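Local coordinates for protein glycerol kinase, putative (Plasmodium falciparum, PDB 2W40) that probably phosphorylates glycerol with ATP to give sn-glycerol 3-phosphate, the single step of the glycerol kinase route of glycerol degradation, at residues 258-261 / 262-265; 283-286 / 287-291; 351-354 / 355-358; 394-397 / 398-402; 423-426 / 427-431. All coordinates share one frame; numbering follows the deposited sequence.

Contact 1 (258-261 / 262-265); sequences IFDE and GEAK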
loop_
_atom_site.group_PDB
_atom_site.type_symbol
_atom_site.label_atom_id
_atom_site.label_comp_id
_atom_site.label_asym_id
_atom_site.label_seq_id
_atom_site.Cartn_x
_atom_site.Cartn_y
_atom_site.Cartn_z
ATOM N N ILE C 258 4.596 37.703 -5.706
ATOM C CA ILE C 258 3.614 37.518 -6.748
ATOM C C ILE C 258 2.494 38.552 -6.496
ATOM O O ILE C 258 1.344 38.332 -6.060
ATOM C CB ILE C 258 3.224 36.053 -6.969
ATOM C CG1 ILE C 258 2.434 35.624 -5.825
ATOM C CG2 ILE C 258 4.493 35.070 -7.350
ATOM C CD1 ILE C 258 1.358 34.504 -6.299
ATOM N N PHE C 259 2.833 39.794 -6.804
ATOM C CA PHE C 259 1.990 40.936 -6.545
ATOM C C PHE C 259 1.212 41.424 -7.726
ATOM O O PHE C 259 0.334 42.299 -7.545
ATOM C CB PHE C 259 2.870 42.130 -6.047
ATOM C CG PHE C 259 3.639 41.864 -4.786
ATOM C CD1 PHE C 259 2.977 41.419 -3.659
ATOM C CD2 PHE C 259 5.007 41.990 -4.713
ATOM C CE1 PHE C 259 3.687 41.252 -2.463
ATOM C CE2 PHE C 259 5.716 41.766 -3.548
ATOM C CZ PHE C 259 5.070 41.350 -2.447
ATOM N N ASP C 260 1.565 40.975 -8.943
ATOM C CA ASP C 260 0.834 41.418 -10.129
ATOM C C ASP C 260 -0.206 40.413 -10.541
ATOM O O ASP C 260 -0.013 39.195 -10.441
ATOM C CB ASP C 260 1.744 41.615 -11.340
ATOM C CG ASP C 260 2.808 42.714 -11.153
ATOM O OD1 ASP C 260 2.558 43.666 -10.421
ATOM O OD2 ASP C 260 3.908 42.586 -11.768
ATOM N N GLU C 261 -1.308 40.932 -11.061
ATOM C CA GLU C 261 -2.327 40.096 -11.638
ATOM C C GLU C 261 -1.722 39.078 -12.627
ATOM O O GLU C 261 -0.863 39.426 -13.516
ATOM C CB GLU C 261 -3.356 41.020 -12.290
ATOM C CG GLU C 261 -4.587 40.406 -12.692
ATOM C CD GLU C 261 -5.549 41.437 -13.200
ATOM O OE1 GLU C 261 -5.417 42.707 -12.914
ATOM O OE2 GLU C 261 -6.478 40.965 -13.886
ATOM N N GLY C 262 -2.148 37.814 -12.459
ATOM C CA GLY C 262 -1.702 36.698 -13.229
ATOM C C GLY C 262 -0.466 35.937 -12.778
ATOM O O GLY C 262 -0.161 34.888 -13.327
ATOM N N GLU C 263 0.273 36.486 -11.861
ATOM C CA GLU C 263 1.367 35.810 -11.309
ATOM C C GLU C 263 0.861 34.729 -10.348
ATOM O O GLU C 263 -0.132 34.968 -9.581
ATOM C CB GLU C 263 2.291 36.713 -10.554
ATOM C CG GLU C 263 3.062 37.795 -11.399
ATOM C CD GLU C 263 4.158 38.425 -10.585
ATOM O OE1 GLU C 263 3.872 39.350 -9.790
ATOM O OE2 GLU C 263 5.331 37.895 -10.661
ATOM N N ALA C 264 1.600 33.628 -10.368
ATOM C CA ALA C 264 1.246 32.374 -9.635
ATOM C C ALA C 264 2.413 31.732 -8.931
ATOM O O ALA C 264 3.524 31.722 -9.451
ATOM C CB ALA C 264 0.644 31.379 -10.506
ATOM N N LYS C 265 2.151 31.162 -7.747
ATOM C CA LYS C 265 3.168 30.384 -7.021
ATOM C C LYS C 265 2.552 29.056 -6.593
ATOM O O LYS C 265 1.343 28.915 -6.455
ATOM C CB LYS C 265 3.711 31.124 -5.863
ATOM C CG LYS C 265 2.670 31.361 -4.703
ATOM C CD LYS C 265 2.777 30.222 -3.630
ATOM C CE LYS C 265 1.711 30.324 -2.552
ATOM N NZ LYS C 265 1.561 29.032 -1.894
#
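A type II beta turn from Asp260 to Glu263 brings the chain into strand 264-268, and these two residues grip each other twice. In the backbone, Glu263 N donates to Asp260 O at 3.1 Å, closing the turn. In return the Glu263 side chain reaches across the turn: with CG anti to its own carbonyl carbon (chi1 -66°), OE1 takes the N-H of Asp260 on its anti lone pair, 2.9 Å from Asp260 N and nearly straight (162°). The carboxylates come near as well, Asp260 OD2 lying 3.8 Å from Glu263 OE1, which may raise the proton affinity of one of them; Glu263 OE2 makes a long, weak ion pair with Arg470. Apolar atoms add to the contact. Ile258 CB packs on Glu263 CB at 3.8 Å, and Ile258 CD1 reaches Lys265 CG, also at 3.8 Å. The lysine chain then bends off, and its NZ bonds to Thr267 OG1 and Phe273 O. Gly262, with positive phi (88°), occupies the third turn position. Glycine at that place is the hallmark of a type II turn, here joining helix 248-255 to strand 264-268.

Contact 2 (283-286 / 287-291); sequences VYST and CGLIT. With EDO (1,2-ethanediol), chain B.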
loop_
_atom_site.group_PDB
_atom_site.type_symbol
_atom_site.label_atom_id
_atom_site.label_comp_id
_atom_site.label_asym_id
_atom_site.label_seq_id
_atom_site.Cartn_x
_atom_site.Cartn_y
_atom_site.Cartn_z
ATOM N N VAL C 283 -12.641 36.531 -8.739
ATOM C CA VAL C 283 -12.917 35.537 -9.749
ATOM C C VAL C 283 -13.485 34.302 -9.094
ATOM O O VAL C 283 -12.875 33.770 -8.229
ATOM C CB VAL C 283 -11.660 35.192 -10.570
ATOM C CG1 VAL C 283 -11.952 34.145 -11.599
ATOM C CG2 VAL C 283 -11.050 36.471 -11.195
ATOM N N TYR C 284 -14.662 33.867 -9.551
ATOM C CA TYR C 284 -15.302 32.695 -9.012
ATOM C C TYR C 284 -15.062 31.557 -10.016
ATOM O O TYR C 284 -15.432 31.643 -11.195
ATOM C CB TYR C 284 -16.770 32.891 -8.824
ATOM C CG TYR C 284 -17.174 33.860 -7.745
ATOM C CD1 TYR C 284 -17.076 33.527 -6.388
ATOM C CD2 TYR C 284 -17.657 35.133 -8.084
ATOM C CE1 TYR C 284 -17.442 34.443 -5.410
ATOM C CE2 TYR C 284 -18.068 36.019 -7.102
ATOM C CZ TYR C 284 -17.954 35.696 -5.743
ATOM O OH TYR C 284 -18.406 36.668 -4.817
ATOM N N SER C 285 -14.558 30.441 -9.493
ATOM C CA SER C 285 -14.189 29.282 -10.295
ATOM C C SER C 285 -15.460 28.555 -10.736
ATOM O O SER C 285 -16.437 28.516 -10.026
ATOM C CB SER C 285 -13.302 28.324 -9.487
ATOM O OG SER C 285 -12.852 27.249 -10.233
ATOM N N THR C 286 -15.389 27.993 -11.916
ATOM C CA THR C 286 -16.327 26.922 -12.320
ATOM C C THR C 286 -15.671 25.529 -12.439
ATOM O O THR C 286 -16.339 24.540 -12.933
ATOM C CB THR C 286 -17.011 27.242 -13.656
ATOM O OG1 THR C 286 -16.044 27.265 -14.693
ATOM C CG2 THR C 286 -17.770 28.583 -13.588
ATOM N N CYS C 287 -14.438 25.413 -11.940
ATOM C CA CYS C 287 -13.521 24.313 -12.167
ATOM C C CYS C 287 -12.908 23.881 -10.842
ATOM O O CYS C 287 -11.903 23.237 -10.884
ATOM C CB CYS C 287 -12.313 24.734 -13.195
ATOM S SG CYS C 287 -13.003 25.022 -14.757
ATOM N N GLY C 288 -13.554 24.116 -9.703
ATOM C CA GLY C 288 -13.046 23.572 -8.493
ATOM C C GLY C 288 -11.963 24.276 -7.746
ATOM O O GLY C 288 -11.381 23.705 -6.851
ATOM N N LEU C 289 -11.680 25.523 -8.079
ATOM C CA LEU C 289 -10.716 26.309 -7.352
ATOM C C LEU C 289 -11.466 27.212 -6.351
ATOM O O LEU C 289 -12.653 27.521 -6.479
ATOM C CB LEU C 289 -9.903 27.118 -8.380
ATOM C CG LEU C 289 -9.093 26.298 -9.437
ATOM C CD1 LEU C 289 -8.208 27.152 -10.310
ATOM C CD2 LEU C 289 -8.136 25.234 -8.754
ATOM N N ILE C 290 -10.777 27.577 -5.296
ATOM C CA ILE C 290 -11.369 28.420 -4.234
ATOM C C ILE C 290 -10.972 29.892 -4.435
ATOM O O ILE C 290 -9.817 30.183 -4.727
ATOM C CB ILE C 290 -10.839 27.943 -2.856
ATOM C CG1 ILE C 290 -11.414 26.549 -2.456
ATOM C CG2 ILE C 290 -11.108 29.028 -1.726
ATOM C CD1 ILE C 290 -10.948 26.060 -1.178
ATOM N N THR C 291 -11.931 30.785 -4.312
ATOM C CA THR C 291 -11.683 32.250 -4.315
ATOM C C THR C 291 -11.268 32.692 -2.924
ATOM O O THR C 291 -12.019 32.401 -1.979
ATOM C CB THR C 291 -12.970 33.010 -4.691
ATOM O OG1 THR C 291 -13.430 32.487 -5.885
ATOM C CG2 THR C 291 -12.757 34.518 -4.791
HETATM C C1 EDO B . -15.356 26.350 -5.512
HETATM O O1 EDO B . -15.035 26.239 -6.919
HETATM C C2 EDO B . -14.797 25.206 -4.710
HETATM O O2 EDO B . -15.139 25.329 -3.395
HETATM O O HOH W 1 -14.190 29.934 -6.662
#
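Ser285, Cys287 and Thr291 carry this loop, which doubles back on itself before strand 290-295. Ser285 points its hydroxyl into the bend, OG anti to the backbone N (chi1 -176°), and there accepts two amides: Cys287 N at 3.0 Å (159°) and Leu289 N, also 3.0 Å from OG (163°). The same oxygen is hydrogen-bonded to Asp402 OD2 on helix 377-403, presumably with its own proton. Cys287 lies just round the corner. Its SG packs on Ser401 of that helix, and its carbonyl oxygen is bonded to Ser398 OG. At the mouth of the loop Thr291 OG1 donates to Val283 O at 2.7 Å. A water fills in beside this pair, accepting from Ser285 N and donating to Leu289 O and, at 2.8 Å, to Thr291 OG1, so the two arms are held together where their backbones stand apart. Leu289 O also receives O1 of a 1,2-ethanediol, probably from the crystallisation liquor, at 2.7 Å. The Ser285 OG to Cys287 N bond defines an ST turn, set in the connection between strands 272-279 and 290-295, the latter an outermost strand of its sheet within the chain.

Contact 3 (351-354 / 355-358); sequences AFSG and LYAP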
loop_
_atom_site.group_PDB
_atom_site.type_symbol
_atom_site.label_atom_id
_atom_site.label_comp_id
_atom_site.label_asym_id
_atom_site.label_seq_id
_atom_site.Cartn_x
_atom_site.Cartn_y
_atom_site.Cartn_z
ATOM N N ALA C 351 -4.924 10.164 -1.067
ATOM C CA ALA C 351 -6.303 10.720 -0.734
ATOM C C ALA C 351 -6.613 10.347 0.720
ATOM O O ALA C 351 -7.722 10.022 1.050
ATOM C CB ALA C 351 -7.409 10.291 -1.688
ATOM N N PHE C 352 -5.603 10.450 1.575
ATOM C CA PHE C 352 -5.781 10.011 2.966
ATOM C C PHE C 352 -6.901 10.798 3.651
ATOM O O PHE C 352 -7.625 10.256 4.516
ATOM C CB PHE C 352 -4.541 10.130 3.781
ATOM C CG PHE C 352 -3.435 9.237 3.388
ATOM C CD1 PHE C 352 -3.413 7.926 3.776
ATOM C CD2 PHE C 352 -2.371 9.713 2.558
ATOM C CE1 PHE C 352 -2.404 7.099 3.421
ATOM C CE2 PHE C 352 -1.405 8.903 2.206
ATOM C CZ PHE C 352 -1.426 7.581 2.611
ATOM N N SER C 353 -7.015 12.088 3.310
ATOM C CA SER C 353 -8.144 12.938 3.812
ATOM C C SER C 353 -9.088 13.346 2.699
ATOM O O SER C 353 -9.630 14.429 2.691
ATOM C CB SER C 353 -7.607 14.032 4.674
ATOM O OG SER C 353 -6.911 14.884 3.928
ATOM N N GLY C 354 -9.331 12.455 1.735
ATOM C CA GLY C 354 -10.160 12.801 0.586
ATOM C C GLY C 354 -9.312 13.485 -0.482
ATOM O O GLY C 354 -8.091 13.667 -0.363
ATOM N N LEU C 355 -9.958 13.795 -1.571
ATOM C CA LEU C 355 -9.416 14.672 -2.606
ATOM C C LEU C 355 -9.945 16.097 -2.433
ATOM O O LEU C 355 -11.154 16.309 -2.272
ATOM C CB LEU C 355 -9.772 14.205 -4.022
ATOM C CG LEU C 355 -9.066 12.922 -4.413
ATOM C CD1 LEU C 355 -9.634 12.363 -5.690
ATOM C CD2 LEU C 355 -7.480 13.029 -4.397
ATOM N N TYR C 356 -9.008 17.068 -2.437
ATOM C CA TYR C 356 -9.349 18.506 -2.372
ATOM C C TYR C 356 -9.480 19.008 -3.785
ATOM O O TYR C 356 -10.281 18.409 -4.579
ATOM C CB TYR C 356 -8.310 19.231 -1.518
ATOM C CG TYR C 356 -8.277 18.772 -0.025
ATOM C CD1 TYR C 356 -8.569 19.579 0.956
ATOM C CD2 TYR C 356 -7.794 17.444 0.290
ATOM C CE1 TYR C 356 -8.529 19.057 2.337
ATOM C CE2 TYR C 356 -7.752 16.901 1.571
ATOM C CZ TYR C 356 -8.178 17.788 2.599
ATOM O OH TYR C 356 -8.178 17.544 3.934
ATOM N N ALA C 357 -8.736 20.087 -4.144
ATOM C CA ALA C 357 -8.990 20.647 -5.460
ATOM C C ALA C 357 -8.426 19.715 -6.568
ATOM O O ALA C 357 -7.334 19.172 -6.411
ATOM C CB ALA C 357 -8.452 22.105 -5.585
ATOM N N PRO C 358 -9.096 19.668 -7.734
ATOM C CA PRO C 358 -10.389 20.345 -8.103
ATOM C C PRO C 358 -11.631 19.468 -7.970
ATOM O O PRO C 358 -12.757 19.957 -8.211
ATOM C CB PRO C 358 -10.200 20.676 -9.577
ATOM C CG PRO C 358 -9.360 19.610 -10.136
ATOM C CD PRO C 358 -8.473 19.120 -8.971
#
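Ser353 and Tyr356 meet through their hydroxyls, the hydrogen bond between side chains of the two segments in this loop between strands 347-349 and 366-371. Ser353 OG and Tyr356 OH are 2.9 Å apart, and either may be the donor. The serine oxygen comes to the tyrosine ring at its edge and in its plane, 3.2 Å from Tyr356 CE2, so it lies along the ring's flank as well as facing the phenol oxygen. It gets there because OG sits between the backbone N and the carbonyl carbon (chi1 68°). Ser353 O borders the same part of the ring, 3.3 Å from Tyr356 CE2. In the backbone, a type I beta turn from Ala351 to Gly354 is closed by Gly354 N donating to Ala351 O at 3.0 Å. Gly354 follows with a positive phi (85°), where its lack of a side chain leaves room beside the carbonyl of Ser353. The apolar component is small: Ala351 CB touches Leu355 CD2 at 3.9 Å, and Leu355 continues onto Gln391 of helix 377-403. Aromatic contacts lie outside the loop: Tyr137 is edge-to-face with Tyr356, and Phe352 meets the rings of Trp320 and of Phe373 of the second subunit. A bound glycerol lies about 7 Å from the Tyr356 side chain, and that of the ADP-binding residue Thr270 about 9 Å from that of Ser353. Chemically, two buried hydroxyls answer each other's polarity and either can donate, while the bond and the serine at the ring edge would be expected to limit rotation of the tyrosine ring.

Contact 4 (394-397 / 398-402); sequences EIVD and SLTSD. With EDO (1,2-ethanediol), chain D.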
loop_
_atom_site.group_PDB
_atom_site.type_symbol
_atom_site.label_atom_id
_atom_site.label_comp_id
_atom_site.label_asym_id
_atom_site.label_seq_id
_atom_site.Cartn_x
_atom_site.Cartn_y
_atom_site.Cartn_z
ATOM N N GLU C 394 -4.002 18.640 -12.544
ATOM C CA GLU C 394 -5.447 18.910 -12.545
ATOM C C GLU C 394 -5.832 20.359 -12.116
ATOM O O GLU C 394 -6.698 21.021 -12.714
ATOM C CB GLU C 394 -6.228 17.877 -11.703
ATOM C CG GLU C 394 -6.047 16.493 -12.228
ATOM C CD GLU C 394 -7.010 15.457 -11.629
ATOM O OE1 GLU C 394 -7.922 15.806 -10.829
ATOM O OE2 GLU C 394 -6.851 14.232 -12.000
ATOM N N ILE C 395 -5.184 20.831 -11.088
ATOM C CA ILE C 395 -5.259 22.193 -10.621
ATOM C C ILE C 395 -4.868 23.175 -11.709
ATOM O O ILE C 395 -5.586 24.168 -11.927
ATOM C CB ILE C 395 -4.470 22.407 -9.304
ATOM C CG1 ILE C 395 -5.229 21.731 -8.135
ATOM C CG2 ILE C 395 -4.250 23.889 -8.971
ATOM C CD1 ILE C 395 -4.411 21.581 -6.823
ATOM N N VAL C 396 -3.753 22.917 -12.396
ATOM C CA VAL C 396 -3.284 23.847 -13.450
ATOM C C VAL C 396 -4.302 23.911 -14.589
ATOM O O VAL C 396 -4.610 24.963 -15.161
ATOM C CB VAL C 396 -1.901 23.490 -13.942
ATOM C CG1 VAL C 396 -1.553 24.361 -15.259
ATOM C CG2 VAL C 396 -0.894 23.681 -12.733
ATOM N N ASP C 397 -4.887 22.756 -14.903
ATOM C CA ASP C 397 -5.904 22.734 -15.934
ATOM C C ASP C 397 -7.128 23.580 -15.529
ATOM O O ASP C 397 -7.695 24.322 -16.379
ATOM C CB ASP C 397 -6.307 21.309 -16.285
ATOM C CG ASP C 397 -5.245 20.559 -17.100
ATOM O OD1 ASP C 397 -4.355 21.188 -17.749
ATOM O OD2 ASP C 397 -5.295 19.317 -17.060
ATOM N N SER C 398 -7.560 23.495 -14.257
ATOM C CA SER C 398 -8.650 24.316 -13.821
ATOM C C SER C 398 -8.269 25.824 -13.918
ATOM O O SER C 398 -9.075 26.656 -14.278
ATOM C CB SER C 398 -9.054 23.918 -12.372
ATOM O OG SER C 398 -9.623 22.637 -12.334
ATOM N N LEU C 399 -7.069 26.156 -13.484
ATOM C CA LEU C 399 -6.616 27.520 -13.393
ATOM C C LEU C 399 -6.602 28.116 -14.794
ATOM O O LEU C 399 -7.034 29.262 -14.986
ATOM C CB LEU C 399 -5.215 27.582 -12.845
ATOM C CG LEU C 399 -4.436 28.862 -12.852
ATOM C CD1 LEU C 399 -3.228 28.710 -11.847
ATOM C CD2 LEU C 399 -3.941 29.238 -14.217
ATOM N N THR C 400 -6.057 27.392 -15.779
ATOM C CA THR C 400 -6.003 27.973 -17.143
ATOM C C THR C 400 -7.418 28.171 -17.663
ATOM O O THR C 400 -7.710 29.171 -18.321
ATOM C CB THR C 400 -5.098 27.192 -18.094
ATOM O OG1 THR C 400 -5.529 25.850 -18.166
ATOM C CG2 THR C 400 -3.630 27.226 -17.610
ATOM N N SER C 401 -8.348 27.261 -17.369
ATOM C CA SER C 401 -9.744 27.462 -17.750
ATOM C C SER C 401 -10.378 28.665 -17.110
ATOM O O SER C 401 -10.984 29.533 -17.786
ATOM C CB SER C 401 -10.562 26.220 -17.414
ATOM O OG SER C 401 -11.933 26.380 -17.771
ATOM N N ASP C 402 -10.292 28.732 -15.794
ATOM C CA ASP C 402 -10.832 29.866 -15.064
ATOM C C ASP C 402 -10.218 31.217 -15.477
ATOM O O ASP C 402 -10.943 32.246 -15.472
ATOM C CB ASP C 402 -10.610 29.694 -13.585
ATOM C CG ASP C 402 -11.584 28.729 -12.924
ATOM O OD1 ASP C 402 -12.747 28.586 -13.433
ATOM O OD2 ASP C 402 -11.181 28.225 -11.861
HETATM C C1 EDO D . -8.543 18.210 -14.800
HETATM O O1 EDO D . -7.439 18.120 -15.789
HETATM C C2 EDO D . -8.629 19.453 -13.882
HETATM O O2 EDO D . -9.666 20.475 -13.979
HETATM O O HOH W 2 -7.594 24.359 -19.140
HETATM O O HOH W 3 -3.520 23.655 -18.573
#
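The Asp397 carboxylate is linked to Thr400, three residues on, through water, with its two oxygens meeting different partners. Asp397 is deposited in two conformers, so these contacts are tentative. In the conformer given, a water donates to Asp397 OD1 at 2.7 Å and is also hydrogen-bonded to Thr400 OG1, direction undecided, bridging the pair. OD2 and Ser398 OG each lie beside a hydroxyl of a 1,2-ethanediol, probably from the crystallisation liquor, but the placing of this diol is doubtful because its C2 is too close to Glu394 O. The other flat group, the Glu394 carboxylate, extends away to a salt bridge with Arg359 and a bond from Trp492. Thr400 holds its hydroxyl over the preceding turn, between its backbone N and carbonyl carbon (chi1 57°). OG1 of Thr400 is 3.2 Å from Asp397 O and 3.3 Å from Val396 O, and where its proton goes is not settled. A second water donates to Asp397 O at 2.8 Å and stands 2.7 Å from Thr400 OG1. On the methyl side Thr400 CG2 approaches Val396 CG1. Regular i to i+4 bonds run beneath, among them Thr400 N to Val396 O at 2.9 Å. Helix 377-403 thus keeps Asp397 and Thr400 with their waters on one flank and beds Val396 and Leu399 on Leu274 of strand 272-279, with Ile395 on Ile311 of strand 304-311.

Contact 5 (423-426 / 427-431); sequences FMQF and NSDII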
loop_
_atom_site.group_PDB
_atom_site.type_symbol
_atom_site.label_atom_id
_atom_site.label_comp_id
_atom_site.label_asym_id
_atom_site.label_seq_id
_atom_site.Cartn_x
_atom_site.Cartn_y
_atom_site.Cartn_z
ATOM N N PHE C 423 12.095 15.044 -8.807
ATOM C CA PHE C 423 10.690 15.400 -8.503
ATOM C C PHE C 423 10.227 16.639 -9.232
ATOM O O PHE C 423 9.158 16.629 -9.929
ATOM C CB PHE C 423 10.562 15.622 -6.972
ATOM C CG PHE C 423 9.185 15.996 -6.527
ATOM C CD1 PHE C 423 8.100 15.155 -6.688
ATOM C CD2 PHE C 423 8.949 17.255 -5.983
ATOM C CE1 PHE C 423 6.771 15.520 -6.251
ATOM C CE2 PHE C 423 7.651 17.607 -5.594
ATOM C CZ PHE C 423 6.574 16.729 -5.683
ATOM N N MET C 424 11.016 17.723 -9.166
ATOM C CA MET C 424 10.626 18.956 -9.853
ATOM C C MET C 424 10.575 18.745 -11.373
ATOM O O MET C 424 9.708 19.297 -12.081
ATOM C CB MET C 424 11.587 20.053 -9.442
ATOM C CG MET C 424 11.439 20.538 -8.001
ATOM S SD MET C 424 9.616 20.718 -7.467
ATOM C CE MET C 424 9.352 22.123 -8.378
ATOM N N GLN C 425 11.485 17.917 -11.916
ATOM C CA GLN C 425 11.466 17.641 -13.355
ATOM C C GLN C 425 10.155 16.907 -13.745
ATOM O O GLN C 425 9.529 17.240 -14.714
ATOM C CB GLN C 425 12.701 16.854 -13.752
ATOM C CG GLN C 425 12.757 16.673 -15.274
ATOM C CD GLN C 425 12.849 17.996 -16.049
ATOM O OE1 GLN C 425 13.841 18.695 -15.910
ATOM N NE2 GLN C 425 11.881 18.285 -16.841
ATOM N N PHE C 426 9.773 15.942 -12.910
ATOM C CA PHE C 426 8.511 15.194 -13.142
ATOM C C PHE C 426 7.309 16.137 -13.069
ATOM O O PHE C 426 6.407 16.043 -13.884
ATOM C CB PHE C 426 8.359 14.065 -12.144
ATOM C CG PHE C 426 7.238 13.166 -12.447
ATOM C CD1 PHE C 426 7.347 12.170 -13.387
ATOM C CD2 PHE C 426 5.998 13.295 -11.836
ATOM C CE1 PHE C 426 6.332 11.331 -13.682
ATOM C CE2 PHE C 426 4.968 12.446 -12.175
ATOM C CZ PHE C 426 5.150 11.467 -13.074
ATOM N N ASN C 427 7.311 17.042 -12.087
ATOM C CA ASN C 427 6.233 18.048 -12.016
ATOM C C ASN C 427 6.160 18.889 -13.275
ATOM O O ASN C 427 5.128 19.077 -13.887
ATOM C CB ASN C 427 6.419 18.986 -10.775
ATOM C CG ASN C 427 5.853 18.386 -9.494
ATOM O OD1 ASN C 427 4.813 18.849 -9.007
ATOM N ND2 ASN C 427 6.507 17.359 -8.956
ATOM N N SER C 428 7.343 19.386 -13.717
ATOM C CA SER C 428 7.379 20.255 -14.918
ATOM C C SER C 428 6.915 19.500 -16.143
ATOM O O SER C 428 6.091 20.032 -16.913
ATOM C CB SER C 428 8.783 20.805 -15.160
ATOM O OG SER C 428 8.759 21.657 -16.299
ATOM N N ASP C 429 7.361 18.219 -16.249
ATOM C CA ASP C 429 6.980 17.314 -17.307
ATOM C C ASP C 429 5.421 17.107 -17.317
ATOM O O ASP C 429 4.712 17.306 -18.349
ATOM C CB ASP C 429 7.642 15.987 -17.161
ATOM C CG ASP C 429 9.069 15.961 -17.531
ATOM O OD1 ASP C 429 9.590 16.964 -18.075
ATOM O OD2 ASP C 429 9.697 14.886 -17.275
ATOM N N ILE C 430 4.868 16.752 -16.179
ATOM C CA ILE C 430 3.415 16.409 -16.164
ATOM C C ILE C 430 2.522 17.624 -16.243
ATOM O O ILE C 430 1.498 17.575 -16.948
ATOM C CB ILE C 430 3.073 15.590 -14.976
ATOM C CG1 ILE C 430 3.700 14.216 -15.064
ATOM C CG2 ILE C 430 1.510 15.494 -14.680
ATOM C CD1 ILE C 430 3.367 13.285 -16.315
ATOM N N ILE C 431 2.852 18.708 -15.554
ATOM C CA ILE C 431 2.019 19.968 -15.648
ATOM C C ILE C 431 2.289 20.782 -16.918
ATOM O O ILE C 431 1.573 21.797 -17.120
ATOM C CB ILE C 431 2.077 20.861 -14.371
ATOM C CG1 ILE C 431 3.387 21.672 -14.250
ATOM C CG2 ILE C 431 1.881 19.992 -13.099
ATOM C CD1 ILE C 431 3.546 22.560 -13.008
#
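Asn427 lays its amide nitrogen over the centre of the Phe423 ring, ND2 3.2 Å above the ring plane and the amide turned 69° against it. The same ND2 donates to Phe423 O at 2.9 Å, coming from well above the carbonyl plane (55° out of it), while Asn427 N reaches that oxygen from nearly straight ahead, also at 2.9 Å. Two N-H groups thus hold one carbonyl. One turn on, Phe426, with CG anti to its backbone N (chi1 -171°), lies alongside Ile430: CG1 of Ile430 makes a CH-pi contact over the ring face, 3.9 Å from its centroid. On another flank Gln425 NE2 donates to Asp429 OD1 at 2.9 Å, meeting the carboxylate from above its plane. All three are i to i+4 pairs on helix 421-431, the helix of the beta-alpha-beta unit between parallel strands 411-414 and 435-438. Around them, Tyr268 OH fixes Asn427 OD1, and His477 O and Lys479 N bond to Gln425 NE2 and Asp429 OD1. The Phe426 ring packs on Arg382, Glu386 and Ala389 of helix 377-403. The Phe423 side chain is about 7 Å from that of the ADP-binding residue Ser334 and about 8 Å from Gly416, another such residue.

How the contacts relate
Contacts 2, 3 and 4 form one cluster. Contacts 2 and 4 have centres 9 Å apart and are joined by two probable hydrogen bonds. Pro358 of contact 3 wedges against both, its CB 3.3 Å from Cys287 O and 3.4 Å from Ser398 OG. Contact 1 touches none of the others; its nearest atoms are about 5 Å from contact 4 and about 7 Å from contact 2, with which it shares a sheet. Contact 5 comes within about 4 Å of contact 4 without touching. One bound glycerol lies about 6 Å from the Phe259 side chain and a different one about 7 Å from that of Tyr356. Contacts 3 and 5 approach ADP-binding residues, though no ADP is bound to this chain.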